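PDB 2G8S: Glucose/sorbosone dehydrogenases from Escherichia coli K12, which is of undescribed function here but folds as a six-bladed beta-propeller, as in the glucose/sorbosone dehydrogenase family, and carries a bound calcium ion. Local coordinates for residues His19-Ala24 and Arg324-Arg329; Val100-Leu105 and Arg116-Gln121; Glu190-Gly195 and Pro227-Asn232; Met204-Asn209 and Met276-Ser281. All coordinates share one frame; numbering follows the deposited sequence.

Contact 1 (His19-Ala24 and Arg324-Arg329); sequences HPWALA and RIRDVR. With EDO (1,2-ethanediol), chain F.
W21 and R326 meet where two neighbouring blades of the beta-propeller come together. Their strands, 20-24 and 325-329, are the innermost of their blades and run almost parallel (8°), with axes 6.2 Å apart, so side chains, a water and a bound 1,2-ethanediol bridge the gap. A classic beta bulge at R326 and D327, both facing L339, turns two successive side chains toward the first strand.

The apolar part belongs to the indole. R326 CD lies over the five-membered ring of W21, 4.0 Å from its centroid, and the same face of the indole is covered by C1 of the diol. Bends at chi2 and chi3 (56° and 66°) fold the arginine chain back over the tryptophan, bringing CZ within 3.6 Å of W21 NE1, with the guanidinium and indole only modestly inclined to each other. R326 CG also packs 3.3 Å from P20 O, a buried carbonyl with no polar partner in the model.

Polar links between the two strands run through the water and the diol. The water accepts from L23 N at 3.0 Å and donates to D327 OD2; in the conformer described, it also accepts from R329 NH1. The other carboxylate oxygen of D327 forms a salt bridge with R134, which lies outside both segments, and accepts from V328 N, which approaches from above the carboxylate plane. The diol is gripped through O2, which donates to R326 O at 2.9 Å and, at the edge of the guanidinium, accepts from R326 NH1 at 3.2 Å.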
# COMPACT_ATOMS: atom_id res chain seq x y z
N HIS A 19 7.53 3.48 -13.81
CA HIS A 19 6.61 2.86 -12.86
C HIS A 19 7.08 2.88 -11.40
O HIS A 19 7.27 1.82 -10.78
CB HIS A 19 6.26 1.45 -13.33
CG HIS A 19 5.41 1.44 -14.56
ND1 HIS A 19 5.95 1.51 -15.83
CD2 HIS A 19 4.07 1.44 -14.71
CE1 HIS A 19 4.96 1.51 -16.71
NE2 HIS A 19 3.81 1.48 -16.06
N PRO A 20 7.22 4.08 -10.83
CA PRO A 20 7.55 4.16 -9.40
C PRO A 20 6.39 3.58 -8.60
O PRO A 20 5.24 3.69 -9.02
CB PRO A 20 7.69 5.67 -9.16
CG PRO A 20 6.85 6.30 -10.24
CD PRO A 20 7.02 5.41 -11.43
N TRP A 21 6.68 2.96 -7.46
CA TRP A 21 5.62 2.37 -6.64
C TRP A 21 5.46 3.03 -5.29
O TRP A 21 4.33 3.19 -4.80
CB TRP A 21 5.85 0.87 -6.45
CG TRP A 21 4.56 0.07 -6.22
CD1 TRP A 21 3.73 -0.41 -7.18
CD2 TRP A 21 4.01 -0.34 -4.96
NE1 TRP A 21 2.68 -1.09 -6.59
CE2 TRP A 21 2.83 -1.07 -5.23
CE3 TRP A 21 4.39 -0.16 -3.62
CZ2 TRP A 21 2.03 -1.63 -4.22
CZ3 TRP A 21 3.59 -0.70 -2.61
CH2 TRP A 21 2.43 -1.43 -2.92
N ALA A 22 6.58 3.40 -4.67
CA ALA A 22 6.55 3.97 -3.32
C ALA A 22 7.72 4.90 -3.09
O ALA A 22 8.71 4.87 -3.82
CB ALA A 22 6.56 2.87 -2.26
N LEU A 23 7.59 5.72 -2.06
CA LEU A 23 8.70 6.55 -1.61
C LEU A 23 8.84 6.54 -0.09
O LEU A 23 7.86 6.31 0.63
CB LEU A 23 8.56 7.98 -2.13
CG LEU A 23 7.46 8.86 -1.55
CD1 LEU A 23 7.90 9.54 -0.25
CD2 LEU A 23 7.03 9.92 -2.56
N ALA A 24 10.05 6.79 0.37
CA ALA A 24 10.33 6.93 1.79
C ALA A 24 11.17 8.18 1.98
O ALA A 24 12.19 8.34 1.32
CB ALA A 24 11.07 5.70 2.32
N ARG A 324 -2.09 8.52 -14.38
CA ARG A 324 -2.47 7.52 -13.36
C ARG A 324 -1.70 7.82 -12.08
O ARG A 324 -0.50 8.07 -12.14
CB ARG A 324 -2.12 6.11 -13.85
CG ARG A 324 -2.79 5.68 -15.14
CD ARG A 324 -2.12 4.43 -15.74
NE ARG A 324 -1.94 3.33 -14.80
CZ ARG A 324 -2.91 2.47 -14.45
NH1 ARG A 324 -4.13 2.59 -14.95
NH2 ARG A 324 -2.65 1.50 -13.58
N ILE A 325 -2.37 7.78 -10.94
CA ILE A 325 -1.71 8.10 -9.67
C ILE A 325 -1.46 6.83 -8.86
O ILE A 325 -2.39 6.08 -8.55
CB ILE A 325 -2.51 9.12 -8.83
CG1 ILE A 325 -2.79 10.40 -9.63
CG2 ILE A 325 -1.79 9.41 -7.52
CD1 ILE A 325 -1.54 11.11 -10.16
N ARG A 326 -0.19 6.61 -8.51
CA ARG A 326 0.23 5.41 -7.80
C ARG A 326 0.36 5.60 -6.29
O ARG A 326 -0.09 4.75 -5.51
CB ARG A 326 1.55 4.89 -8.40
CG ARG A 326 2.31 3.85 -7.56
CD ARG A 326 1.48 2.61 -7.20
NE ARG A 326 1.14 1.82 -8.37
CZ ARG A 326 0.23 0.84 -8.36
NH1 ARG A 326 -0.45 0.56 -7.26
NH2 ARG A 326 -0.01 0.17 -9.47
N ASP A 327 0.99 6.69 -5.85
CA ASP A 327 1.24 6.86 -4.41
C ASP A 327 1.07 8.31 -4.03
O ASP A 327 1.28 9.21 -4.85
CB ASP A 327 2.65 6.36 -4.00
CG ASP A 327 2.71 5.90 -2.54
OD1 ASP A 327 1.68 5.93 -1.82
OD2 ASP A 327 3.81 5.49 -2.10
N VAL A 328 0.68 8.52 -2.78
CA VAL A 328 0.46 9.84 -2.21
C VAL A 328 0.99 9.80 -0.78
O VAL A 328 0.66 8.90 -0.01
CB VAL A 328 -1.06 10.22 -2.20
CG1 VAL A 328 -1.25 11.61 -1.60
CG2 VAL A 328 -1.67 10.16 -3.60
N ARG A 329 1.82 10.79 -0.44
CA ARG A 329 2.42 10.87 0.89
C ARG A 329 2.45 12.29 1.40
O ARG A 329 2.64 13.24 0.64
CB ARG A 329 3.85 10.34 0.87
CG ARG A 329 3.95 8.84 0.67
CD ARG A 329 3.53 8.07 1.92
NE ARG A 329 4.29 8.48 3.10
CZ ARG A 329 5.55 8.12 3.35
NH1 ARG A 329 6.20 7.33 2.51
NH2 ARG A 329 6.15 8.56 4.44
C1 EDO F . 1.48 1.74 -3.49
O1 EDO F . 1.76 3.13 -3.58
C2 EDO F . -0.02 1.50 -3.34
O2 EDO F . -0.69 2.08 -4.47
O HOH W 1 5.29 5.74 -0.07

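Contact 2 (Val100-Leu105 and Arg116-Gln121); sequences VGYGRL and RTVFRQ. With PO4 (phosphate ion), chain D.
V100 faces both V118 and F119 in a classic beta bulge, where strands 100-105 and 116-120 pair antiparallel at the outer side of a propeller blade. The tight part is here. V100 O accepts two bonds, from V118 N at 2.9 Å and from F119 N at 3.1 Å, while V100 N donates to F119 O. Beyond the bulge the register shifts by one, and G101 forms a non-hydrogen-bonded pair with T117. With no side chain at G101, the backbones close until its CA lies 3.0 Å from R116 O. V100 CG2 meets the edge of the F119 ring, 4.0 Å from CD2; that ring reaches I145, L147, V167 and L169 of the next blade, so V100 and F119 are buried.

The far end is looser and faces solvent. Y102 and R116 form a hydrogen-bonded pair, and their side chains run side by side on one face of the sheet. Because chi1 is near +60° in both (66° and 62°), R116 CG sits over the centre of the tyrosine ring, 4.3 Å from its centroid. V118 CG1 touches Y102 CE2 at 3.8 Å. In the conformer described, the R116 guanidinium stands nearly perpendicular to the ring.

Back at the bulge end, beyond F119, R120 points away from V100-L105, with T117 CG2 over its guanidinium face and its NE in a salt bridge with E89; its NH1 donates to O2 of a bound phosphate ion at 2.9 Å.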
# COMPACT_ATOMS: atom_id res chain seq x y z
N VAL A 100 8.68 -10.08 1.87
CA VAL A 100 8.96 -8.90 2.68
C VAL A 100 10.26 -9.12 3.43
O VAL A 100 10.45 -10.17 4.04
CB VAL A 100 7.83 -8.63 3.69
CG1 VAL A 100 8.16 -7.42 4.59
CG2 VAL A 100 6.49 -8.39 2.96
N GLY A 101 11.14 -8.12 3.39
CA GLY A 101 12.41 -8.23 4.10
C GLY A 101 12.98 -6.88 4.47
O GLY A 101 12.38 -5.84 4.19
N TYR A 102 14.16 -6.90 5.08
CA TYR A 102 14.82 -5.66 5.46
C TYR A 102 16.33 -5.77 5.34
O TYR A 102 16.88 -6.87 5.38
CB TYR A 102 14.44 -5.23 6.87
CG TYR A 102 14.92 -6.14 7.99
CD1 TYR A 102 16.23 -6.07 8.48
CD2 TYR A 102 14.05 -7.04 8.58
CE1 TYR A 102 16.64 -6.91 9.54
CE2 TYR A 102 14.46 -7.88 9.64
CZ TYR A 102 15.76 -7.80 10.10
OH TYR A 102 16.17 -8.63 11.13
N GLY A 103 16.97 -4.62 5.19
CA GLY A 103 18.42 -4.52 5.23
C GLY A 103 18.79 -3.18 5.81
O GLY A 103 17.92 -2.43 6.24
N ARG A 104 20.09 -2.88 5.81
CA ARG A 104 20.56 -1.63 6.38
C ARG A 104 20.98 -0.68 5.28
O ARG A 104 21.77 -1.04 4.41
CB ARG A 104 21.73 -1.88 7.34
CG ARG A 104 22.13 -0.66 8.16
CD ARG A 104 23.38 -0.90 8.99
NE ARG A 104 23.74 0.28 9.80
CZ ARG A 104 24.51 1.28 9.39
NH1 ARG A 104 25.02 1.27 8.16
NH2 ARG A 104 24.78 2.30 10.20
N LEU A 105 20.46 0.54 5.30
CA LEU A 105 20.85 1.55 4.32
C LEU A 105 22.20 2.16 4.71
O LEU A 105 22.36 2.67 5.82
CB LEU A 105 19.78 2.64 4.24
CG LEU A 105 19.93 3.73 3.17
CD1 LEU A 105 19.88 3.17 1.75
CD2 LEU A 105 18.90 4.83 3.36
N ARG A 116 17.63 -9.39 4.07
CA ARG A 116 17.09 -10.73 4.35
C ARG A 116 15.57 -10.73 4.19
O ARG A 116 14.91 -9.78 4.58
CB ARG A 116 17.48 -11.19 5.76
CG ARG A 116 16.93 -10.32 6.89
CD ARG A 116 17.50 -10.74 8.24
NE ARG A 116 17.10 -12.10 8.59
CZ ARG A 116 16.36 -12.42 9.64
NH1 ARG A 116 15.94 -11.49 10.49
NH2 ARG A 116 16.05 -13.69 9.86
N THR A 117 15.04 -11.81 3.62
CA THR A 117 13.59 -11.94 3.48
C THR A 117 13.07 -12.66 4.72
O THR A 117 13.48 -13.78 5.04
CB THR A 117 13.24 -12.67 2.18
OG1 THR A 117 13.72 -11.91 1.07
CG2 THR A 117 11.73 -12.86 2.05
N VAL A 118 12.16 -11.99 5.44
CA VAL A 118 11.66 -12.51 6.70
C VAL A 118 10.22 -13.03 6.66
O VAL A 118 9.80 -13.72 7.57
CB VAL A 118 11.81 -11.49 7.87
CG1 VAL A 118 13.24 -11.03 7.99
CG2 VAL A 118 10.87 -10.30 7.69
N PHE A 119 9.48 -12.67 5.61
CA PHE A 119 8.09 -13.09 5.50
C PHE A 119 7.73 -13.33 4.05
O PHE A 119 8.09 -12.54 3.16
CB PHE A 119 7.13 -12.06 6.11
CG PHE A 119 5.69 -12.34 5.79
CD1 PHE A 119 4.97 -13.28 6.52
CD2 PHE A 119 5.07 -11.71 4.71
CE1 PHE A 119 3.65 -13.57 6.20
CE2 PHE A 119 3.75 -11.99 4.39
CZ PHE A 119 3.04 -12.93 5.13
N ARG A 120 7.02 -14.43 3.81
CA ARG A 120 6.51 -14.74 2.48
C ARG A 120 5.04 -15.14 2.49
O ARG A 120 4.61 -15.96 3.30
CB ARG A 120 7.31 -15.88 1.85
CG ARG A 120 8.67 -15.47 1.39
CD ARG A 120 9.44 -16.69 0.90
NE ARG A 120 10.65 -16.28 0.19
CZ ARG A 120 11.86 -16.18 0.73
NH1 ARG A 120 12.06 -16.44 2.03
NH2 ARG A 120 12.87 -15.79 -0.03
N GLN A 121 4.28 -14.53 1.59
CA GLN A 121 2.95 -15.00 1.29
C GLN A 121 3.05 -16.42 0.74
O GLN A 121 3.75 -16.66 -0.24
CB GLN A 121 2.31 -14.09 0.25
CG GLN A 121 0.93 -14.50 -0.18
CD GLN A 121 0.33 -13.53 -1.18
OE1 GLN A 121 0.96 -13.19 -2.18
NE2 GLN A 121 -0.89 -13.09 -0.91
P PO4 D . 10.47 -16.80 5.23
O1 PO4 D . 11.82 -16.46 5.85
O2 PO4 D . 10.63 -17.85 4.16
O3 PO4 D . 9.53 -17.32 6.29
O4 PO4 D . 9.91 -15.57 4.59

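Contact 3 (Glu190-Gly195 and Pro227-Asn232); sequences EIWSYG and PQKGKN
W192 and Y194 each offer a ring face to the loop 227-232, and S193 reaches it with its hydroxyl. The extended chain of K229 runs across the indole, with CG 3.8 Å from the centroid of the six-membered ring. N232 CB lies over the Y194 ring toward its rim, 3.9 Å from the centroid, and the amide beyond it is inclined by 31° to the ring. With chi1 of -175°, CG of N232 is anti to its own nitrogen, which brings ND2 close to Y194 CE1.

Three bonds tie the backbones and the serine together. G230 N donates to W192 O at 2.7 Å, nearly along the C=O axis. Y194 N donates to K231 O at 3.0 Å in a straighter bond (167°). S193 OG donates to Q228 O at 2.9 Å from above the carbonyl plane, while K231 N approaches that oxygen from the opposite face. The second of these bonds on Q228 O closes a type II turn from Q228 to K231, with G230 at its third position in a positive-phi conformation. A water accepts from W192 NE1 at 2.9 Å and donates to P227 O.

Further out, F144 meets the W192 ring edge-to-face, and the N232 amide is fixed at both ends, OD1 accepting from G234 N and ND2 bonded to Q157. Q228 N is hydrogen-bonded to the hydroxyl of Y233, a calcium-site residue with E223. The arrangement joins the outermost strand of one propeller blade, which bulges at W192 and S193 opposite L166 of its own sheet, to the next blade's loop leading to Y233 of the calcium site.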
# COMPACT_ATOMS: atom_id res chain seq x y z
N GLU A 190 0.18 -15.55 11.36
CA GLU A 190 0.53 -14.19 10.92
C GLU A 190 -0.70 -13.31 10.67
O GLU A 190 -0.59 -12.08 10.63
CB GLU A 190 1.37 -14.24 9.65
CG GLU A 190 2.71 -14.98 9.79
CD GLU A 190 2.65 -16.46 9.45
OE1 GLU A 190 1.54 -17.04 9.34
OE2 GLU A 190 3.74 -17.06 9.28
N ILE A 191 -1.87 -13.94 10.52
CA ILE A 191 -3.09 -13.23 10.10
C ILE A 191 -3.67 -12.33 11.19
O ILE A 191 -3.87 -12.75 12.34
CB ILE A 191 -4.17 -14.22 9.59
CG1 ILE A 191 -3.67 -14.95 8.33
CG2 ILE A 191 -5.51 -13.50 9.31
CD1 ILE A 191 -4.48 -16.18 7.97
N TRP A 192 -3.97 -11.08 10.81
CA TRP A 192 -4.69 -10.14 11.65
C TRP A 192 -6.15 -10.02 11.20
O TRP A 192 -7.05 -10.18 12.00
CB TRP A 192 -4.01 -8.77 11.58
CG TRP A 192 -4.45 -7.79 12.62
CD1 TRP A 192 -5.17 -6.63 12.43
CD2 TRP A 192 -4.18 -7.86 14.03
NE1 TRP A 192 -5.36 -5.98 13.63
CE2 TRP A 192 -4.76 -6.71 14.63
CE3 TRP A 192 -3.50 -8.78 14.84
CZ2 TRP A 192 -4.67 -6.46 16.00
CZ3 TRP A 192 -3.42 -8.53 16.20
CH2 TRP A 192 -4.00 -7.39 16.77
N SER A 193 -6.35 -9.76 9.91
CA SER A 193 -7.70 -9.67 9.33
C SER A 193 -7.73 -10.43 8.02
O SER A 193 -6.68 -10.67 7.41
CB SER A 193 -8.10 -8.20 9.06
OG SER A 193 -7.90 -7.36 10.19
N TYR A 194 -8.92 -10.80 7.57
CA TYR A 194 -9.05 -11.54 6.32
C TYR A 194 -10.22 -11.05 5.49
O TYR A 194 -10.92 -10.13 5.90
CB TYR A 194 -9.09 -13.06 6.59
CG TYR A 194 -10.25 -13.60 7.40
CD1 TYR A 194 -11.23 -14.39 6.78
CD2 TYR A 194 -10.35 -13.39 8.77
CE1 TYR A 194 -12.30 -14.92 7.51
CE2 TYR A 194 -11.42 -13.92 9.51
CZ TYR A 194 -12.38 -14.68 8.87
OH TYR A 194 -13.43 -15.20 9.60
N GLY A 195 -10.43 -11.64 4.32
CA GLY A 195 -11.53 -11.22 3.45
C GLY A 195 -11.28 -9.91 2.74
O GLY A 195 -12.17 -9.07 2.60
N PRO A 227 -9.42 -1.97 9.56
CA PRO A 227 -9.38 -3.39 9.90
C PRO A 227 -9.15 -3.67 11.38
O PRO A 227 -8.33 -3.02 12.03
CB PRO A 227 -8.25 -3.94 9.03
CG PRO A 227 -7.46 -2.77 8.59
CD PRO A 227 -8.27 -1.54 8.74
N GLN A 228 -9.90 -4.64 11.90
CA GLN A 228 -9.81 -4.99 13.31
C GLN A 228 -9.34 -6.42 13.50
O GLN A 228 -9.46 -7.25 12.60
CB GLN A 228 -11.15 -4.74 14.00
CG GLN A 228 -11.48 -3.26 14.14
CD GLN A 228 -12.88 -2.99 14.65
OE1 GLN A 228 -13.84 -3.70 14.31
NE2 GLN A 228 -13.02 -1.95 15.47
N LYS A 229 -8.78 -6.67 14.68
CA LYS A 229 -8.23 -7.97 15.04
C LYS A 229 -9.22 -9.10 14.83
O LYS A 229 -10.32 -9.11 15.42
CB LYS A 229 -7.78 -7.95 16.50
CG LYS A 229 -7.14 -9.24 16.99
CD LYS A 229 -6.74 -9.10 18.46
CE LYS A 229 -6.01 -10.35 18.94
NZ LYS A 229 -5.79 -10.30 20.41
N GLY A 230 -8.82 -10.06 13.99
CA GLY A 230 -9.56 -11.30 13.77
C GLY A 230 -10.80 -11.19 12.92
O GLY A 230 -11.56 -12.15 12.79
N LYS A 231 -11.03 -10.02 12.31
CA LYS A 231 -12.29 -9.78 11.60
C LYS A 231 -12.21 -10.08 10.11
O LYS A 231 -11.14 -10.02 9.50
CB LYS A 231 -12.78 -8.34 11.85
CG LYS A 231 -13.08 -8.01 13.32
CD LYS A 231 -14.56 -8.08 13.63
CE LYS A 231 -14.86 -7.67 15.06
NZ LYS A 231 -14.79 -6.19 15.30
N ASN A 232 -13.38 -10.38 9.53
CA ASN A 232 -13.57 -10.77 8.15
C ASN A 232 -14.17 -9.60 7.38
O ASN A 232 -15.29 -9.19 7.66
CB ASN A 232 -14.54 -11.96 8.16
CG ASN A 232 -14.76 -12.59 6.79
OD1 ASN A 232 -14.41 -12.03 5.76
ND2 ASN A 232 -15.36 -13.78 6.79
O HOH W 2 -6.44 -3.30 13.93
O HOH W 3 -16.65 -14.60 9.49

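Contact 4 (Met204-Asn209 and Met276-Ser281); sequences MNPWSN and MAFYNS
Segment 204-209 passes strand 276-279 with N205 and F278 CA atoms 6.6 Å apart, too distant for sheet pairing, so the contact is made by side chains and edges of backbone. F278 carries it. Its first torsion, -66°, keeps CG beside its own nitrogen and points the ring into the bend of the other segment. One face lies against N205 CA, 3.8 Å from the ring centroid and 21° off the normal, and the N205 side chain crosses the phenyl at about a right angle. M204 O (of a selenomethionine) lies 3.4 Å from F278 CD2, and P206 CD packs 3.6 Å from F278 CB.

W207 approaches from farther along the turn. Its CZ3 touches F278 CD1 at 3.6 Å with the two ring planes at 88°, while the edge of the indole points at Y279 O, 3.3 Å from CZ2. P206 CG sits over a face of the same indole.

W212 of the neighbouring strand meets F278 edge-to-face, and V306 of the other blade touches N205, W207 and F278. The bend itself is held by N205 OD1, which accepts from W207 N at 2.7 Å and from S208 N at 3.0 Å. That is an Asx turn following M204 on the innermost strand of one propeller blade, with its residues wedged against the innermost strand of the next blade.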
# COMPACT_ATOMS: atom_id res chain seq x y z
N MSE A 204 -1.56 4.88 8.93
CA MSE A 204 -2.05 5.11 10.29
C MSE A 204 -2.81 6.43 10.34
O MSE A 204 -2.27 7.48 9.99
CB MSE A 204 -0.89 5.14 11.30
CG MSE A 204 -0.13 3.82 11.45
SE MSE A 204 -1.22 2.34 12.03
CE MSE A 204 -1.64 2.98 13.81
N ASN A 205 -4.06 6.36 10.79
CA ASN A 205 -4.84 7.56 11.04
C ASN A 205 -4.25 8.23 12.28
O ASN A 205 -4.24 7.63 13.36
CB ASN A 205 -6.31 7.18 11.24
CG ASN A 205 -7.19 8.38 11.58
OD1 ASN A 205 -6.81 9.26 12.34
ND2 ASN A 205 -8.39 8.40 11.01
N PRO A 206 -3.74 9.47 12.13
CA PRO A 206 -3.06 10.14 13.25
C PRO A 206 -4.00 10.67 14.34
O PRO A 206 -3.53 11.09 15.40
CB PRO A 206 -2.34 11.30 12.56
CG PRO A 206 -3.23 11.65 11.43
CD PRO A 206 -3.74 10.32 10.92
N TRP A 207 -5.30 10.66 14.08
CA TRP A 207 -6.30 11.15 15.05
C TRP A 207 -6.91 10.02 15.87
O TRP A 207 -7.33 10.23 17.00
CB TRP A 207 -7.38 11.95 14.34
CG TRP A 207 -6.79 13.07 13.55
CD1 TRP A 207 -6.21 14.20 14.05
CD2 TRP A 207 -6.68 13.16 12.13
NE1 TRP A 207 -5.77 15.01 13.03
CE2 TRP A 207 -6.04 14.39 11.83
CE3 TRP A 207 -7.07 12.33 11.08
CZ2 TRP A 207 -5.79 14.80 10.52
CZ3 TRP A 207 -6.81 12.73 9.78
CH2 TRP A 207 -6.17 13.95 9.51
N SER A 208 -6.93 8.83 15.30
CA SER A 208 -7.43 7.66 16.02
C SER A 208 -6.34 6.66 16.37
O SER A 208 -6.60 5.69 17.10
CB SER A 208 -8.52 6.97 15.21
OG SER A 208 -7.99 6.51 13.98
N ASN A 209 -5.13 6.89 15.85
CA ASN A 209 -4.01 5.98 16.01
C ASN A 209 -4.39 4.56 15.64
O ASN A 209 -4.11 3.59 16.35
CB ASN A 209 -3.41 6.05 17.42
CG ASN A 209 -2.03 6.65 17.42
OD1 ASN A 209 -1.04 5.94 17.60
ND2 ASN A 209 -1.95 7.95 17.16
N MSE A 276 -2.40 6.27 -0.08
CA MSE A 276 -3.21 7.19 0.74
C MSE A 276 -2.35 7.91 1.76
O MSE A 276 -1.40 7.33 2.29
CB MSE A 276 -4.19 6.41 1.60
CG MSE A 276 -5.16 5.55 0.93
SE MSE A 276 -6.46 5.34 2.23
CE MSE A 276 -5.64 4.07 3.43
N ALA A 277 -2.72 9.14 2.08
CA ALA A 277 -2.02 9.93 3.09
C ALA A 277 -3.00 10.80 3.85
O ALA A 277 -3.81 11.52 3.25
CB ALA A 277 -0.96 10.80 2.43
N PHE A 278 -2.94 10.72 5.17
CA PHE A 278 -3.68 11.66 6.02
C PHE A 278 -2.88 12.94 6.14
O PHE A 278 -1.64 12.92 6.15
CB PHE A 278 -3.88 11.07 7.42
CG PHE A 278 -4.77 9.86 7.46
CD1 PHE A 278 -6.15 10.00 7.47
CD2 PHE A 278 -4.22 8.57 7.47
CE1 PHE A 278 -6.98 8.88 7.49
CE2 PHE A 278 -5.05 7.45 7.48
CZ PHE A 278 -6.42 7.60 7.50
N TYR A 279 -3.59 14.06 6.28
CA TYR A 279 -2.94 15.37 6.37
C TYR A 279 -3.26 16.02 7.71
O TYR A 279 -4.42 16.32 7.99
CB TYR A 279 -3.34 16.27 5.21
CG TYR A 279 -2.44 17.48 5.13
CD1 TYR A 279 -1.32 17.48 4.29
CD2 TYR A 279 -2.68 18.60 5.92
CE1 TYR A 279 -0.48 18.59 4.24
CE2 TYR A 279 -1.86 19.69 5.88
CZ TYR A 279 -0.76 19.69 5.03
OH TYR A 279 0.06 20.79 5.01
N ASN A 280 -2.21 16.20 8.52
CA ASN A 280 -2.37 16.70 9.89
C ASN A 280 -1.37 17.81 10.23
O ASN A 280 -0.97 17.98 11.39
CB ASN A 280 -2.25 15.55 10.89
CG ASN A 280 -0.85 14.99 10.96
OD1 ASN A 280 -0.06 15.17 10.04
ND2 ASN A 280 -0.53 14.30 12.05
N SER A 281 -1.00 18.59 9.21
CA SER A 281 -0.02 19.67 9.36
C SER A 281 -0.66 21.05 9.32
O SER A 281 -1.64 21.27 8.62
CB SER A 281 1.04 19.55 8.25
OG SER A 281 1.90 20.69 8.21

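Overall arrangement
From the N terminus, 19-24 opens the loop that contact 1 closes only at 324-329, enclosing the other three contacts. Contact 2 comes first, a short closure within one blade, joining its last two long strands. Contact 3 then opens at 190-195 and contact 4 at 204-209; they close in the same order, at 227-232 and 276-281, and so cross. Contacts 1, 3 and 4 tie neighbouring blades together; contact 1 joins the blade that 325-330 forms with terminal strands 8-17 and 345-352 to the blade starting with 20-25. V328 and R329 of contact 1 pack on A277 of contact 4, and F119 of contact 2 touches E190 of contact 3.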